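Local coordinates for DCN1-like protein 3 (Homo sapiens, PDB 4GBA) that contributes to cullin neddylation, helping pass NEDD8 from N-terminally acetylated NEDD8-conjugating E2 enzymes to cullin-RBX complexes, at residues Arg30-Leu35 with Phe42-Leu47. Numbering follows the deposited sequence.
Sequences RFCNDL and FRVLLL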
loop_
_atom_site.group_PDB
_atom_site.type_symbol
_atom_site.label_atom_id
_atom_site.label_comp_id
_atom_site.label_asym_id
_atom_site.label_seq_id
_atom_site.Cartn_x
_atom_site.Cartn_y
_atom_site.Cartn_z
ATOM N N ARG A 30 -7.366 -15.835 -8.430
ATOM C CA ARG A 30 -6.756 -17.159 -8.661
ATOM C C ARG A 30 -5.226 -17.129 -8.495
ATOM O O ARG A 30 -4.624 -18.046 -7.928
ATOM C CB ARG A 30 -7.113 -17.681 -10.058
ATOM C CG ARG A 30 -8.595 -18.020 -10.262
ATOM C CD ARG A 30 -9.051 -19.249 -9.436
ATOM N NE ARG A 30 -9.281 -18.932 -8.024
ATOM C CZ ARG A 30 -9.364 -19.839 -7.051
ATOM N NH1 ARG A 30 -9.237 -21.133 -7.330
ATOM N NH2 ARG A 30 -9.563 -19.449 -5.794
ATOM N N PHE A 31 -4.602 -16.069 -9.002
ATOM C CA PHE A 31 -3.156 -15.891 -8.890
ATOM C C PHE A 31 -2.702 -15.846 -7.420
ATOM O O PHE A 31 -1.780 -16.555 -7.038
ATOM C CB PHE A 31 -2.733 -14.648 -9.693
ATOM C CG PHE A 31 -1.271 -14.322 -9.624
ATOM C CD1 PHE A 31 -0.325 -15.156 -10.197
ATOM C CD2 PHE A 31 -0.841 -13.149 -9.029
ATOM C CE1 PHE A 31 1.029 -14.843 -10.149
ATOM C CE2 PHE A 31 0.518 -12.829 -8.989
ATOM C CZ PHE A 31 1.447 -13.678 -9.553
ATOM N N CYS A 32 -3.362 -15.049 -6.588
ATOM C CA CYS A 32 -3.069 -15.039 -5.145
ATOM C C CYS A 32 -3.398 -16.374 -4.481
ATOM O O CYS A 32 -2.687 -16.829 -3.570
ATOM C CB CYS A 32 -3.831 -13.915 -4.429
ATOM S SG CYS A 32 -3.376 -12.249 -4.996
ATOM N N ASN A 33 -4.486 -16.996 -4.918
ATOM C CA ASN A 33 -4.820 -18.312 -4.392
ATOM C C ASN A 33 -3.698 -19.327 -4.659
ATOM O O ASN A 33 -3.267 -20.026 -3.746
ATOM C CB ASN A 33 -6.159 -18.808 -4.942
ATOM C CG ASN A 33 -6.531 -20.177 -4.404
ATOM O OD1 ASN A 33 -6.802 -20.334 -3.219
ATOM N ND2 ASN A 33 -6.545 -21.171 -5.275
ATOM N N ASP A 34 -3.212 -19.386 -5.896
ATOM C CA ASP A 34 -2.098 -20.276 -6.227
ATOM C C ASP A 34 -0.826 -19.958 -5.441
ATOM O O ASP A 34 -0.107 -20.858 -5.029
ATOM C CB ASP A 34 -1.817 -20.255 -7.722
ATOM C CG ASP A 34 -2.917 -20.917 -8.526
ATOM O OD1 ASP A 34 -3.697 -21.698 -7.936
ATOM O OD2 ASP A 34 -2.997 -20.672 -9.743
ATOM N N LEU A 35 -0.553 -18.674 -5.233
ATOM C CA LEU A 35 0.562 -18.260 -4.383
ATOM C C LEU A 35 0.331 -18.593 -2.910
ATOM O O LEU A 35 1.241 -18.455 -2.098
ATOM C CB LEU A 35 0.813 -16.766 -4.532
ATOM C CG LEU A 35 1.274 -16.275 -5.902
ATOM C CD1 LEU A 35 1.204 -14.766 -5.940
ATOM C CD2 LEU A 35 2.689 -16.755 -6.218
ATOM N N PHE A 42 0.649 -8.152 2.800
ATOM C CA PHE A 42 1.840 -7.345 2.502
ATOM C C PHE A 42 2.677 -7.826 1.295
ATOM O O PHE A 42 3.111 -7.017 0.474
ATOM C CB PHE A 42 2.692 -7.236 3.780
ATOM C CG PHE A 42 3.903 -6.349 3.649
ATOM C CD1 PHE A 42 3.771 -5.003 3.306
ATOM C CD2 PHE A 42 5.184 -6.855 3.910
ATOM C CE1 PHE A 42 4.899 -4.173 3.203
ATOM C CE2 PHE A 42 6.314 -6.038 3.812
ATOM C CZ PHE A 42 6.169 -4.690 3.453
ATOM N N ARG A 43 2.899 -9.134 1.183
ATOM C CA ARG A 43 3.645 -9.677 0.046
ATOM C C ARG A 43 3.016 -9.339 -1.288
ATOM O O ARG A 43 3.717 -9.225 -2.290
ATOM C CB ARG A 43 3.761 -11.186 0.135
ATOM C CG ARG A 43 4.851 -11.665 1.033
ATOM C CD ARG A 43 4.516 -13.052 1.492
ATOM N NE ARG A 43 5.249 -13.392 2.695
ATOM C CZ ARG A 43 5.228 -14.594 3.246
ATOM N NH1 ARG A 43 4.499 -15.550 2.678
ATOM N NH2 ARG A 43 5.938 -14.834 4.350
ATOM N N VAL A 44 1.690 -9.211 -1.301
ATOM C CA VAL A 44 0.968 -8.880 -2.526
ATOM C C VAL A 44 1.198 -7.416 -2.896
ATOM O O VAL A 44 1.391 -7.090 -4.073
ATOM C CB VAL A 44 -0.541 -9.220 -2.415
ATOM C CG1 VAL A 44 -1.288 -8.771 -3.663
ATOM C CG2 VAL A 44 -0.715 -10.737 -2.178
ATOM N N LEU A 45 1.195 -6.542 -1.891
ATOM C CA LEU A 45 1.645 -5.167 -2.096
ATOM C C LEU A 45 3.093 -5.154 -2.660
ATOM O O LEU A 45 3.383 -4.439 -3.628
ATOM C CB LEU A 45 1.539 -4.353 -0.797
ATOM C CG LEU A 45 2.080 -2.916 -0.834
ATOM C CD1 LEU A 45 1.185 -1.992 -1.694
ATOM C CD2 LEU A 45 2.260 -2.361 0.585
ATOM N N LEU A 46 3.986 -5.963 -2.088
ATOM C CA LEU A 46 5.377 -6.041 -2.593
ATOM C C LEU A 46 5.437 -6.495 -4.052
ATOM O O LEU A 46 6.172 -5.931 -4.852
ATOM C CB LEU A 46 6.235 -6.965 -1.735
ATOM C CG LEU A 46 6.454 -6.538 -0.288
ATOM C CD1 LEU A 46 7.497 -7.431 0.397
ATOM C CD2 LEU A 46 6.883 -5.097 -0.248
ATOM N N LEU A 47 4.647 -7.508 -4.390
ATOM C CA LEU A 47 4.543 -7.988 -5.763
ATOM C C LEU A 47 4.092 -6.879 -6.701
ATOM O O LEU A 47 4.736 -6.631 -7.716
ATOM C CB LEU A 47 3.562 -9.161 -5.834
ATOM C CG LEU A 47 3.888 -10.386 -6.683
ATOM C CD1 LEU A 47 5.377 -10.785 -6.570
ATOM C CD2 LEU A 47 2.961 -11.563 -6.299
#
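With chi1 at 178°, F31 swings CG anti to its backbone N and carries its ring out from helix 25-34 to meet L47 of helix 42-50; L47 itself has an unusual chi1 of -138°, away from the staggered values, and its CD2 methyl does the touching. That one methyl serves two partners. It lies 3.8 Å from CE2 of the F31 ring, approached obliquely, and 3.7 Å from CD1 of L35, the two leucines reaching toward each other tip to tip. The trio closes on itself, because L35 CD1 also sits over one face of the F31 ring, 3.7 Å above its plane and offset toward the rim. Beside it, C32 and V44 make a looser pair: SG of C32 stands 4.2 Å from the CG2 methyl of V44, and the CA atoms of C32 and V44, 7.8 Å apart, are the nearest pair between segments 30-35 and 42-47. L35 also packs on I79 and C80 of helix 76-89, while the Y15 ring meets F31 edge-to-face and its OH hydrogen-bonds D34 OD2. V44 also packs, together with L45, on a modified side chain of the bound peptide from the acetylated E2, so helix 42-50, against which F31, C32 and L35 pack, also takes part in the peptide site of the DCUN1 domain. All five touching residues are buried, and no hydrogen bond or salt bridge crosses between the segments. Their direct attachment therefore rests on van der Waals and hydrophobic contact alone, modest in area at 153 Å² for both sides together.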